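Phosphodiesterase (Trypanosoma brucei brucei, PDB 5H2Q) belongs to a phosphodiesterase family of the HD clan, whose all-helical fold here carries a zinc ion, a magnesium ion and the ligand LLI. Local coordinates at residues 19-24 and 48-53; 27-32 and 100-105; 107-112 and 312-317. One frame throughout, in Å; residues are numbered along the deposited sequence.

Interaction 1. Residues 19-24 and 48-53; sequences IEFPNV and AAIAYR
Apolar contacts between Ile-19, Phe-21, Ala-49 and Ile-50 make up much of this contact. CB of Ile-19 meets CB of Ala-49 at 3.6 Å, and the CG2 branch of Ile-19, anti to the backbone N, reaches the same methyl. Phe-21 presents the far end of its ring: CZ lies 3.6 Å from Ile-50 CG1, the two side chains crossing at about a right angle, and 3.9 Å from Ala-49 CB. Phe-21 CG stands beside its own backbone N (chi1 -51°), which swings the ring onto the helix. The carbonyl of Ala-49 comes up at the ring edge, its O 3.7 Å from CE2, while that same oxygen accepts the helical bond from Arg-53 N.

Polar links run through Arg-53. Its NE donates to a water at 2.9 Å, which in turn meets Ile-19 O at 2.6 Å, and its NH1 bonds Leu-17 O, just ahead of the loop. The guanidinium lies between two side chains: Tyr-52 CE2 sits over the centre of one face, and Glu-20 CG, offset toward the rim, covers the opposite one. The Glu-20 carboxylate stays too far from NH1 for a salt bridge, the opposite charges lying near each other without touching. Val-16 also packs on Ala-49, and Leu-33 on Ile-50. The result is a loop-on-helix contact of an all-helical fold, with the connection following helix 10-17 laid against helix 43-58.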
ATOM      1  N   ILE A  19       4.597  16.374  16.167  1.00 17.18           N
ATOM      2  CA  ILE A  19       5.493  15.208  16.259  1.00 15.44           C
ATOM      3  C   ILE A  19       6.665  15.265  15.259  1.00 22.05           C
ATOM      4  O   ILE A  19       6.458  15.376  14.050  1.00 22.89           O
ATOM      5  CB  ILE A  19       4.683  13.884  16.147  1.00 16.76           C
ATOM      6  CG1 ILE A  19       3.561  13.800  17.218  1.00 16.58           C
ATOM      7  CG2 ILE A  19       5.598  12.630  16.156  1.00 16.40           C
ATOM      8  CD1 ILE A  19       2.556  12.702  16.960  1.00 18.34           C
ATOM      9  N   GLU A  20       7.896  15.117  15.759  1.00 18.43           N
ATOM     10  CA  GLU A  20       9.076  15.142  14.896  1.00 18.17           C
ATOM     11  C   GLU A  20       9.953  13.911  15.119  1.00 19.90           C
ATOM     12  O   GLU A  20       9.814  13.254  16.160  1.00 19.60           O
ATOM     13  CB  GLU A  20       9.851  16.466  15.054  1.00 19.93           C
ATOM     14  CG  GLU A  20       9.227  17.605  14.264  1.00 38.26           C
ATOM     15  CD  GLU A  20       9.988  18.916  14.294  1.00 60.68           C
ATOM     16  OE1 GLU A  20      11.000  19.031  13.566  1.00 60.37           O
ATOM     17  OE2 GLU A  20       9.542  19.847  15.002  1.00 51.27           O
ATOM     18  N   PHE A  21      10.862  13.607  14.162  1.00 15.24           N
ATOM     19  CA  PHE A  21      11.696  12.404  14.230  1.00 14.85           C
ATOM     20  C   PHE A  21      13.173  12.729  14.003  1.00 19.40           C
ATOM     21  O   PHE A  21      13.764  12.175  13.087  1.00 18.81           O
ATOM     22  CB  PHE A  21      11.220  11.353  13.208  1.00 15.98           C
ATOM     23  CG  PHE A  21       9.738  11.069  13.292  1.00 16.58           C
ATOM     24  CD1 PHE A  21       9.228  10.243  14.283  1.00 19.14           C
ATOM     25  CD2 PHE A  21       8.853  11.609  12.358  1.00 17.33           C
ATOM     26  CE1 PHE A  21       7.851  10.003  14.376  1.00 19.56           C
ATOM     27  CE2 PHE A  21       7.475  11.384  12.469  1.00 18.46           C
ATOM     28  CZ  PHE A  21       6.987  10.591  13.482  1.00 16.74           C
ATOM     29  N   PRO A  22      13.797  13.594  14.820  1.00 18.35           N
ATOM     30  CA  PRO A  22      15.224  13.919  14.581  1.00 18.30           C
ATOM     31  C   PRO A  22      16.201  12.760  14.759  1.00 22.63           C
ATOM     32  O   PRO A  22      17.238  12.753  14.100  1.00 23.06           O
ATOM     33  CB  PRO A  22      15.500  15.057  15.564  1.00 19.24           C
ATOM     34  CG  PRO A  22      14.453  14.919  16.609  1.00 23.22           C
ATOM     35  CD  PRO A  22      13.250  14.358  15.964  1.00 18.98           C
ATOM     36  N   ASN A  23      15.864  11.752  15.590  1.00 17.35           N
ATOM     37  CA  ASN A  23      16.781  10.626  15.841  1.00 15.73           C
ATOM     38  C   ASN A  23      16.370   9.289  15.240  1.00 20.97           C
ATOM     39  O   ASN A  23      17.045   8.282  15.461  1.00 21.23           O
ATOM     40  CB  ASN A  23      17.003  10.474  17.358  1.00 17.06           C
ATOM     41  CG  ASN A  23      17.822  11.588  17.962  1.00 29.23           C
ATOM     42  OD1 ASN A  23      17.844  12.735  17.476  1.00 22.51           O
ATOM     43  ND2 ASN A  23      18.475  11.276  19.071  1.00 19.73           N
ATOM     44  N   VAL A  24      15.266   9.276  14.465  1.00 17.01           N
ATOM     45  CA  VAL A  24      14.747   8.073  13.838  1.00 16.75           C
ATOM     46  C   VAL A  24      14.497   8.444  12.381  1.00 20.50           C
ATOM     47  O   VAL A  24      13.600   9.241  12.081  1.00 20.87           O
ATOM     48  CB  VAL A  24      13.448   7.546  14.525  1.00 20.34           C
ATOM     49  CG1 VAL A  24      12.990   6.238  13.883  1.00 20.31           C
ATOM     50  CG2 VAL A  24      13.644   7.359  16.043  1.00 19.31           C
ATOM     51  N   ALA A  48       0.329   9.134  11.374  1.00 12.81           N
ATOM     52  CA  ALA A  48       0.010  10.296  10.532  1.00 12.77           C
ATOM     53  C   ALA A  48       1.227  11.235  10.419  1.00 15.93           C
ATOM     54  O   ALA A  48       1.527  11.710   9.323  1.00 14.26           O
ATOM     55  CB  ALA A  48      -1.206  11.040  11.082  1.00 14.39           C
ATOM     56  N   ALA A  49       1.943  11.489  11.537  1.00 13.31           N
ATOM     57  CA  ALA A  49       3.144  12.348  11.475  1.00 12.11           C
ATOM     58  C   ALA A  49       4.260  11.722  10.600  1.00 14.44           C
ATOM     59  O   ALA A  49       5.005  12.462   9.954  1.00 12.81           O
ATOM     60  CB  ALA A  49       3.672  12.634  12.875  1.00 12.80           C
ATOM     61  N   ILE A  50       4.367  10.370  10.559  1.00 11.90           N
ATOM     62  CA  ILE A  50       5.388   9.735   9.714  1.00 11.76           C
ATOM     63  C   ILE A  50       5.111  10.074   8.272  1.00 14.70           C
ATOM     64  O   ILE A  50       6.004  10.532   7.592  1.00 13.10           O
ATOM     65  CB  ILE A  50       5.497   8.199   9.944  1.00 13.06           C
ATOM     66  CG1 ILE A  50       6.181   7.919  11.277  1.00 12.83           C
ATOM     67  CG2 ILE A  50       6.309   7.499   8.797  1.00 11.98           C
ATOM     68  CD1 ILE A  50       5.851   6.561  11.840  1.00 13.58           C
ATOM     69  N   ALA A  51       3.852   9.889   7.814  1.00 12.22           N
ATOM     70  CA  ALA A  51       3.510  10.201   6.437  1.00 12.55           C
ATOM     71  C   ALA A  51       3.676  11.712   6.159  1.00 15.46           C
ATOM     72  O   ALA A  51       4.239  12.101   5.149  1.00 12.87           O
ATOM     73  CB  ALA A  51       2.084   9.764   6.162  1.00 13.30           C
ATOM     74  N   TYR A  52       3.259  12.550   7.114  1.00 12.58           N
ATOM     75  CA  TYR A  52       3.337  14.010   6.971  1.00 12.06           C
ATOM     76  C   TYR A  52       4.785  14.485   6.843  1.00 14.93           C
ATOM     77  O   TYR A  52       5.105  15.171   5.880  1.00 13.18           O
ATOM     78  CB  TYR A  52       2.637  14.666   8.175  1.00 12.73           C
ATOM     79  CG  TYR A  52       2.599  16.180   8.157  1.00 13.11           C
ATOM     80  CD1 TYR A  52       1.870  16.865   7.187  1.00 14.06           C
ATOM     81  CD2 TYR A  52       3.170  16.920   9.190  1.00 15.46           C
ATOM     82  CE1 TYR A  52       1.805  18.255   7.181  1.00 15.74           C
ATOM     83  CE2 TYR A  52       3.117  18.314   9.191  1.00 16.46           C
ATOM     84  CZ  TYR A  52       2.417  18.974   8.195  1.00 20.11           C
ATOM     85  OH  TYR A  52       2.367  20.345   8.187  1.00 22.65           O
ATOM     86  N   ARG A  53       5.657  14.089   7.788  1.00 12.87           N
ATOM     87  CA  ARG A  53       7.058  14.487   7.769  1.00 12.88           C
ATOM     88  C   ARG A  53       7.833  13.865   6.630  1.00 16.32           C
ATOM     89  O   ARG A  53       8.714  14.521   6.071  1.00 16.40           O
ATOM     90  CB  ARG A  53       7.718  14.229   9.130  1.00 12.82           C
ATOM     91  CG  ARG A  53       7.125  15.036  10.270  1.00 18.13           C
ATOM     92  CD  ARG A  53       7.206  16.531   9.993  1.00 19.23           C
ATOM     93  NE  ARG A  53       6.504  17.334  10.994  1.00 27.88           N
ATOM     94  CZ  ARG A  53       6.466  18.664  10.993  1.00 48.01           C
ATOM     95  NH1 ARG A  53       5.820  19.316  11.950  1.00 38.13           N
ATOM     96  NH2 ARG A  53       7.079  19.353  10.037  1.00 32.20           N
TER
HETATM   97  O   HOH W   1       4.491  15.878  12.402  1.00 21.64           O

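Interaction 2. Residues 27-32 and 100-105; sequences TDIDFD and IYTFLY
Thr-102, near the C-terminal end of helix 90-105, fits against Thr-27, Asp-28 and Ile-29 of a loop in this all-helical phosphodiesterase fold; a type I beta turn runs on from Asp-28 to Phe-31. Here the fit is close. Thr-102 CG2, anti to its own carbonyl carbon, lies 3.5 Å from Thr-27 O and 3.8 Å from Asp-28 O, while Thr-102 CB takes Ile-29 CG2 at 3.8 Å, the side chains crossing at about a right angle. The hydroxyl of Thr-102 is held within its own helix by Thr-99 O, and Trp-319 of helix 318-334 packs on both Ile-29 and Thr-102. Equally close, Thr-27 runs alongside Tyr-101 and touches the ring obliquely, CG2 to CE1 at 3.8 Å; the other branch of Thr-27, OG1, bonds to Asp-25 and Arg-106. Tyr-105 CD2 sits over the centre of one face of the Tyr-101 ring.

The loose, solvent side belongs to Asp-28 and Asp-30, whose side chains point away from the helix; Asp-30 forms a salt bridge with Arg-323. An Asx turn is superposed on the beta turn: Asp-30 N donates to Asp-28 OD2 at 2.8 Å with an angle of 161°, meeting the carboxylate on its anti side, 19° out of plane.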
ATOM      1  N   THR A  27      13.156   7.627   6.384  1.00 14.31           N
ATOM      2  CA  THR A  27      13.458   7.316   4.976  1.00 13.74           C
ATOM      3  C   THR A  27      14.260   6.011   4.801  1.00 18.83           C
ATOM      4  O   THR A  27      14.547   5.630   3.673  1.00 18.84           O
ATOM      5  CB  THR A  27      14.231   8.476   4.304  1.00 16.16           C
ATOM      6  OG1 THR A  27      15.577   8.489   4.779  1.00 20.36           O
ATOM      7  CG2 THR A  27      13.564   9.847   4.469  1.00 15.72           C
ATOM      8  N   ASP A  28      14.681   5.382   5.893  1.00 19.29           N
ATOM      9  CA  ASP A  28      15.520   4.178   5.852  1.00 19.19           C
ATOM     10  C   ASP A  28      14.791   2.884   5.472  1.00 21.86           C
ATOM     11  O   ASP A  28      13.655   2.680   5.900  1.00 19.18           O
ATOM     12  CB  ASP A  28      16.240   4.009   7.203  1.00 22.41           C
ATOM     13  CG  ASP A  28      17.511   3.191   7.080  1.00 36.46           C
ATOM     14  OD1 ASP A  28      18.577   3.790   6.780  1.00 42.21           O
ATOM     15  OD2 ASP A  28      17.422   1.947   7.136  1.00 30.39           O
ATOM     16  N   ILE A  29      15.467   1.967   4.725  1.00 18.27           N
ATOM     17  CA  ILE A  29      14.853   0.678   4.415  1.00 19.28           C
ATOM     18  C   ILE A  29      14.591  -0.138   5.687  1.00 23.80           C
ATOM     19  O   ILE A  29      13.670  -0.952   5.677  1.00 25.23           O
ATOM     20  CB  ILE A  29      15.577  -0.156   3.322  1.00 23.19           C
ATOM     21  CG1 ILE A  29      16.917  -0.763   3.827  1.00 23.67           C
ATOM     22  CG2 ILE A  29      15.753   0.657   2.021  1.00 23.43           C
ATOM     23  CD1 ILE A  29      17.510  -1.840   2.876  1.00 30.32           C
ATOM     24  N   ASP A  30      15.363   0.100   6.777  1.00 20.41           N
ATOM     25  CA  ASP A  30      15.215  -0.593   8.063  1.00 20.41           C
ATOM     26  C   ASP A  30      14.265   0.080   9.029  1.00 22.23           C
ATOM     27  O   ASP A  30      14.186  -0.330  10.203  1.00 22.88           O
ATOM     28  CB  ASP A  30      16.589  -0.811   8.735  1.00 23.22           C
ATOM     29  CG  ASP A  30      17.501  -1.808   8.042  1.00 34.44           C
ATOM     30  OD1 ASP A  30      17.072  -2.411   7.049  1.00 31.25           O
ATOM     31  OD2 ASP A  30      18.648  -1.985   8.505  1.00 48.88           O
ATOM     32  N   PHE A  31      13.553   1.136   8.567  1.00 17.09           N
ATOM     33  CA  PHE A  31      12.636   1.848   9.442  1.00 15.15           C
ATOM     34  C   PHE A  31      11.646   0.849  10.016  1.00 17.80           C
ATOM     35  O   PHE A  31      11.123   0.019   9.276  1.00 17.61           O
ATOM     36  CB  PHE A  31      11.891   2.968   8.682  1.00 15.92           C
ATOM     37  CG  PHE A  31      10.829   3.608   9.551  1.00 15.57           C
ATOM     38  CD1 PHE A  31      11.181   4.408  10.639  1.00 18.58           C
ATOM     39  CD2 PHE A  31       9.476   3.399   9.292  1.00 17.19           C
ATOM     40  CE1 PHE A  31      10.204   4.983  11.447  1.00 19.33           C
ATOM     41  CE2 PHE A  31       8.497   3.961  10.119  1.00 19.54           C
ATOM     42  CZ  PHE A  31       8.871   4.744  11.189  1.00 17.72           C
ATOM     43  N   ASP A  32      11.444   0.906  11.327  1.00 15.22           N
ATOM     44  CA  ASP A  32      10.586  -0.025  12.064  1.00 16.00           C
ATOM     45  C   ASP A  32       9.317   0.682  12.560  1.00 18.35           C
ATOM     46  O   ASP A  32       9.317   1.339  13.608  1.00 18.11           O
ATOM     47  CB  ASP A  32      11.381  -0.610  13.234  1.00 19.01           C
ATOM     48  CG  ASP A  32      10.692  -1.757  13.952  1.00 26.17           C
ATOM     49  OD1 ASP A  32       9.443  -1.899  13.804  1.00 20.53           O
ATOM     50  OD2 ASP A  32      11.380  -2.477  14.703  1.00 30.20           O
ATOM     51  N   ILE A 100       7.341   2.484  -0.397  1.00 10.60           N
ATOM     52  CA  ILE A 100       7.448   2.973  -1.770  1.00 10.67           C
ATOM     53  C   ILE A 100       8.481   4.114  -1.808  1.00 14.25           C
ATOM     54  O   ILE A 100       9.308   4.161  -2.713  1.00 12.88           O
ATOM     55  CB  ILE A 100       6.086   3.357  -2.362  1.00 11.90           C
ATOM     56  CG1 ILE A 100       5.239   2.063  -2.617  1.00 12.23           C
ATOM     57  CG2 ILE A 100       6.247   4.132  -3.665  1.00 14.21           C
ATOM     58  CD1 ILE A 100       3.837   2.364  -2.963  1.00 17.30           C
ATOM     59  N   TYR A 101       8.464   4.996  -0.800  1.00 11.67           N
ATOM     60  CA  TYR A 101       9.459   6.063  -0.733  1.00 11.00           C
ATOM     61  C   TYR A 101      10.891   5.447  -0.826  1.00 13.38           C
ATOM     62  O   TYR A 101      11.724   5.942  -1.594  1.00 13.51           O
ATOM     63  CB  TYR A 101       9.326   6.843   0.579  1.00 11.33           C
ATOM     64  CG  TYR A 101      10.251   8.039   0.603  1.00 11.71           C
ATOM     65  CD1 TYR A 101      11.585   7.907   0.988  1.00 12.43           C
ATOM     66  CD2 TYR A 101       9.798   9.298   0.226  1.00 13.52           C
ATOM     67  CE1 TYR A 101      12.452   9.000   0.967  1.00 12.85           C
ATOM     68  CE2 TYR A 101      10.657  10.396   0.190  1.00 15.28           C
ATOM     69  CZ  TYR A 101      11.977  10.246   0.578  1.00 17.78           C
ATOM     70  OH  TYR A 101      12.805  11.347   0.603  1.00 21.90           O
ATOM     71  N   THR A 102      11.146   4.350  -0.094  1.00 12.71           N
ATOM     72  CA  THR A 102      12.464   3.704  -0.173  1.00 11.91           C
ATOM     73  C   THR A 102      12.738   3.141  -1.541  1.00 15.75           C
ATOM     74  O   THR A 102      13.899   3.183  -1.966  1.00 15.46           O
ATOM     75  CB  THR A 102      12.703   2.652   0.909  1.00 16.13           C
ATOM     76  OG1 THR A 102      11.907   1.504   0.634  1.00 14.24           O
ATOM     77  CG2 THR A 102      12.455   3.175   2.345  1.00 15.19           C
ATOM     78  N   PHE A 103      11.715   2.569  -2.215  1.00 13.08           N
ATOM     79  CA  PHE A 103      11.934   2.028  -3.571  1.00 12.75           C
ATOM     80  C   PHE A 103      12.309   3.140  -4.503  1.00 16.93           C
ATOM     81  O   PHE A 103      13.215   2.987  -5.295  1.00 14.75           O
ATOM     82  CB  PHE A 103      10.705   1.296  -4.102  1.00 13.86           C
ATOM     83  CG  PHE A 103      10.274   0.074  -3.323  1.00 14.87           C
ATOM     84  CD1 PHE A 103      11.163  -0.581  -2.465  1.00 17.44           C
ATOM     85  CD2 PHE A 103       8.985  -0.433  -3.454  1.00 15.62           C
ATOM     86  CE1 PHE A 103      10.768  -1.733  -1.762  1.00 19.64           C
ATOM     87  CE2 PHE A 103       8.597  -1.582  -2.752  1.00 19.07           C
ATOM     88  CZ  PHE A 103       9.482  -2.211  -1.903  1.00 16.63           C
ATOM     89  N   LEU A 104      11.631   4.297  -4.384  1.00 13.68           N
ATOM     90  CA  LEU A 104      11.942   5.433  -5.238  1.00 12.33           C
ATOM     91  C   LEU A 104      13.303   6.032  -4.974  1.00 15.24           C
ATOM     92  O   LEU A 104      14.037   6.248  -5.938  1.00 15.81           O
ATOM     93  CB  LEU A 104      10.861   6.541  -5.068  1.00 12.19           C
ATOM     94  CG  LEU A 104       9.457   6.208  -5.564  1.00 14.39           C
ATOM     95  CD1 LEU A 104       8.441   7.282  -5.127  1.00 14.94           C
ATOM     96  CD2 LEU A 104       9.443   6.045  -7.082  1.00 16.46           C
ATOM     97  N   TYR A 105      13.648   6.315  -3.701  1.00 10.46           N
ATOM     98  CA  TYR A 105      14.842   7.127  -3.380  1.00 12.71           C
ATOM     99  C   TYR A 105      16.041   6.396  -2.775  1.00 20.28           C
ATOM    100  O   TYR A 105      17.102   7.017  -2.600  1.00 22.02           O
ATOM    101  CB  TYR A 105      14.425   8.311  -2.505  1.00 13.93           C
ATOM    102  CG  TYR A 105      13.402   9.176  -3.226  1.00 11.31           C
ATOM    103  CD1 TYR A 105      13.748   9.904  -4.367  1.00 13.39           C
ATOM    104  CD2 TYR A 105      12.065   9.163  -2.849  1.00 11.50           C
ATOM    105  CE1 TYR A 105      12.797  10.640  -5.075  1.00 13.69           C
ATOM    106  CE2 TYR A 105      11.104   9.900  -3.546  1.00 11.77           C
ATOM    107  CZ  TYR A 105      11.477  10.645  -4.654  1.00 14.56           C
ATOM    108  OH  TYR A 105      10.540  11.383  -5.330  1.00 14.90           O
TER

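Interaction 3. Residues 107-112 and 312-317; sequences GNVYEK and ACLQGM
Gly-107 and Gly-316 bring together two interhelical turns of the all-helical fold, one joining helix 90-105 to helix 115-127 and the other joining helix 290-312 to helix 318-334. With no side chain on either glycine, the two backbones pass close enough for a reciprocal pair of CA-H...O contacts. Gly-107 CA approaches Gly-316 O at 3.5 Å (angle at H 142°), and Gly-316 CA approaches Gly-107 O at 3.3 Å (140°). A water adds a second link: it donates to Gly-107 O at 2.8 Å and accepts from Gly-316 N, so that Gly-107 O is met by both the water and a C-H group.

Asn-108 follows with positive phi, leaving the helical path and turning the chain into the 3-10 segment 109-112. Val-109 supplies the apolar contact of this segment. Its CG2 branch, beside the backbone N, lies 3.8 Å from Leu-314 CD2, the side chains crossing at about a right angle, and 3.7 Å from Met-317 SD. CG1 also leans on the same Leu-314 methyl, so both branches of the valine touch it. Leu-237 packs against Val-109 and Met-317 alike, extending this buried patch to helix 227-242.

One 3-10 turn later, the backbone bond from Lys-112 N to Val-109 O sets Lys-112 beside the valine. The lysine chain bends at chi2 (-64°) and then runs nearly straight toward Cys-313, with CE 3.7 Å from Cys-313 SG. Tyr-214 of helix 207-217 packs on Cys-313 as well. Lys-112 NZ reaches Cys-313 through a water: it donates to the solvent molecule at 2.8 Å, and that molecule donates to Cys-313 O at 2.7 Å.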
ATOM      1  N   GLY A 107      16.158   2.801  -3.803  1.00 16.89           N
ATOM      2  CA  GLY A 107      16.197   1.875  -4.935  1.00 16.85           C
ATOM      3  C   GLY A 107      16.396   2.511  -6.294  1.00 20.95           C
ATOM      4  O   GLY A 107      16.446   1.799  -7.301  1.00 21.16           O
ATOM      5  N   ASN A 108      16.479   3.885  -6.349  1.00 18.32           N
ATOM      6  CA  ASN A 108      16.666   4.697  -7.563  1.00 17.60           C
ATOM      7  C   ASN A 108      15.541   4.601  -8.594  1.00 18.22           C
ATOM      8  O   ASN A 108      15.740   5.006  -9.739  1.00 17.94           O
ATOM      9  CB  ASN A 108      18.025   4.389  -8.242  1.00 22.04           C
ATOM     10  CG  ASN A 108      19.223   4.524  -7.339  1.00 42.97           C
ATOM     11  OD1 ASN A 108      19.275   5.378  -6.456  1.00 35.16           O
ATOM     12  ND2 ASN A 108      20.209   3.671  -7.545  1.00 38.55           N
ATOM     13  N   VAL A 109      14.330   4.121  -8.207  1.00 14.99           N
ATOM     14  CA  VAL A 109      13.241   4.048  -9.163  1.00 15.05           C
ATOM     15  C   VAL A 109      12.721   5.452  -9.519  1.00 17.17           C
ATOM     16  O   VAL A 109      12.032   5.609 -10.528  1.00 16.56           O
ATOM     17  CB  VAL A 109      12.112   3.051  -8.751  1.00 18.72           C
ATOM     18  CG1 VAL A 109      11.099   2.896  -9.878  1.00 19.23           C
ATOM     19  CG2 VAL A 109      12.705   1.687  -8.415  1.00 19.80           C
ATOM     20  N   TYR A 110      13.129   6.493  -8.753  1.00 14.47           N
ATOM     21  CA  TYR A 110      12.725   7.858  -9.114  1.00 13.98           C
ATOM     22  C   TYR A 110      13.213   8.215 -10.549  1.00 17.77           C
ATOM     23  O   TYR A 110      12.582   9.040 -11.199  1.00 16.65           O
ATOM     24  CB  TYR A 110      13.251   8.899  -8.095  1.00 14.68           C
ATOM     25  CG  TYR A 110      14.732   9.167  -8.202  1.00 15.23           C
ATOM     26  CD1 TYR A 110      15.223  10.170  -9.040  1.00 18.60           C
ATOM     27  CD2 TYR A 110      15.650   8.411  -7.481  1.00 15.87           C
ATOM     28  CE1 TYR A 110      16.598  10.386  -9.182  1.00 18.79           C
ATOM     29  CE2 TYR A 110      17.022   8.602  -7.633  1.00 17.01           C
ATOM     30  CZ  TYR A 110      17.493   9.600  -8.473  1.00 18.73           C
ATOM     31  OH  TYR A 110      18.858   9.807  -8.558  1.00 20.04           O
ATOM     32  N   GLU A 111      14.338   7.609 -11.014  1.00 14.60           N
ATOM     33  CA  GLU A 111      14.833   7.866 -12.378  1.00 14.04           C
ATOM     34  C   GLU A 111      13.875   7.375 -13.466  1.00 17.51           C
ATOM     35  O   GLU A 111      13.928   7.877 -14.596  1.00 17.87           O
ATOM     36  CB  GLU A 111      16.191   7.183 -12.596  1.00 14.53           C
ATOM     37  CG  GLU A 111      17.246   7.601 -11.581  1.00 15.95           C
ATOM     38  CD  GLU A 111      18.633   7.111 -11.933  1.00 26.65           C
ATOM     39  OE1 GLU A 111      18.739   5.958 -12.411  1.00 19.15           O
ATOM     40  OE2 GLU A 111      19.605   7.890 -11.781  1.00 19.04           O
ATOM     41  N   LYS A 112      13.010   6.390 -13.120  1.00 14.96           N
ATOM     42  CA  LYS A 112      12.070   5.783 -14.064  1.00 16.03           C
ATOM     43  C   LYS A 112      10.715   6.494 -14.119  1.00 22.40           C
ATOM     44  O   LYS A 112       9.855   6.091 -14.907  1.00 23.44           O
ATOM     45  CB  LYS A 112      11.829   4.306 -13.695  1.00 18.54           C
ATOM     46  CG  LYS A 112      13.065   3.468 -13.287  1.00 28.77           C
ATOM     47  CD  LYS A 112      14.078   3.315 -14.413  1.00 32.04           C
ATOM     48  CE  LYS A 112      15.173   2.367 -14.012  1.00 32.29           C
ATOM     49  NZ  LYS A 112      16.341   2.484 -14.915  1.00 30.91           N
ATOM     50  N   ALA A 312      14.526  -7.291 -14.872  1.00 27.99           N
ATOM     51  CA  ALA A 312      14.124  -6.602 -16.102  1.00 27.74           C
ATOM     52  C   ALA A 312      14.485  -5.116 -16.165  1.00 33.04           C
ATOM     53  O   ALA A 312      14.633  -4.574 -17.268  1.00 31.42           O
ATOM     54  CB  ALA A 312      12.636  -6.769 -16.346  1.00 28.37           C
ATOM     55  N   CYS A 313      14.556  -4.437 -14.998  1.00 29.73           N
ATOM     56  CA  CYS A 313      14.735  -2.987 -15.002  1.00 29.30           C
ATOM     57  C   CYS A 313      15.158  -2.388 -13.672  1.00 31.25           C
ATOM     58  O   CYS A 313      15.938  -1.446 -13.685  1.00 30.01           O
ATOM     59  CB  CYS A 313      13.447  -2.334 -15.510  1.00 29.93           C
ATOM     60  SG  CYS A 313      13.511  -0.530 -15.656  1.00 33.83           S
ATOM     61  N   LEU A 314      14.633  -2.883 -12.536  1.00 27.29           N
ATOM     62  CA  LEU A 314      14.851  -2.259 -11.220  1.00 25.86           C
ATOM     63  C   LEU A 314      16.038  -2.798 -10.424  1.00 28.35           C
ATOM     64  O   LEU A 314      15.890  -3.180  -9.262  1.00 27.57           O
ATOM     65  CB  LEU A 314      13.540  -2.330 -10.395  1.00 25.79           C
ATOM     66  CG  LEU A 314      12.282  -1.801 -11.099  1.00 29.72           C
ATOM     67  CD1 LEU A 314      11.074  -1.832 -10.171  1.00 30.09           C
ATOM     68  CD2 LEU A 314      12.478  -0.371 -11.634  1.00 31.87           C
ATOM     69  N   GLN A 315      17.255  -2.710 -11.017  1.00 24.62           N
ATOM     70  CA  GLN A 315      18.505  -3.175 -10.421  1.00 24.90           C
ATOM     71  C   GLN A 315      18.768  -2.622  -9.041  1.00 26.46           C
ATOM     72  O   GLN A 315      19.339  -3.328  -8.216  1.00 26.97           O
ATOM     73  CB  GLN A 315      19.722  -2.893 -11.354  1.00 27.16           C
ATOM     74  CG  GLN A 315      19.608  -3.483 -12.762  1.00 38.57           C
ATOM     75  CD  GLN A 315      19.988  -4.945 -12.815  1.00 66.67           C
ATOM     76  OE1 GLN A 315      21.152  -5.306 -13.036  1.00 63.45           O
ATOM     77  NE2 GLN A 315      19.007  -5.821 -12.652  1.00 58.20           N
ATOM     78  N   GLY A 316      18.344  -1.377  -8.779  1.00 23.07           N
ATOM     79  CA  GLY A 316      18.526  -0.745  -7.476  1.00 21.04           C
ATOM     80  C   GLY A 316      17.706  -1.334  -6.345  1.00 22.43           C
ATOM     81  O   GLY A 316      18.008  -1.073  -5.178  1.00 20.80           O
ATOM     82  N   MET A 317      16.676  -2.154  -6.685  1.00 19.94           N
ATOM     83  CA  MET A 317      15.801  -2.829  -5.712  1.00 19.91           C
ATOM     84  C   MET A 317      16.250  -4.285  -5.432  1.00 26.25           C
ATOM     85  O   MET A 317      15.483  -5.056  -4.865  1.00 25.73           O
ATOM     86  CB  MET A 317      14.331  -2.778  -6.166  1.00 20.81           C
ATOM     87  CG  MET A 317      13.607  -1.485  -5.774  1.00 22.58           C
ATOM     88  SD  MET A 317      11.991  -1.410  -6.547  1.00 23.32           S
ATOM     89  CE  MET A 317      11.072  -2.692  -5.513  1.00 20.42           C
TER
HETATM   90  O   HOH W   2      16.277   0.538  -9.847  1.00 22.52           O
HETATM   91  O   HOH W   3      17.906   0.250 -14.340  1.00 38.51           O

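How the interactions relate
Interactions 1 and 2 interleave along the chain, and interaction 3 opens after both have closed. The first two both draw on the connection between helices 10-17 and 33-38. Their centres are 14 Å apart, and Phe-31 joins them, its CZ 3.6 Å from Ile-50 CD1. Interaction 3 has its centre 13 Å from that of interaction 2; Leu-104 O and Tyr-110 N, 3.0 Å apart, probably hydrogen-bond where helix 90-105 runs into the next turn. Interactions 1 and 3, with nearest atoms about 16 Å apart, do not touch. Helix 90-105 and the loop after it thus connect the N-terminal loop to the turn before the C-terminal helix 318-334.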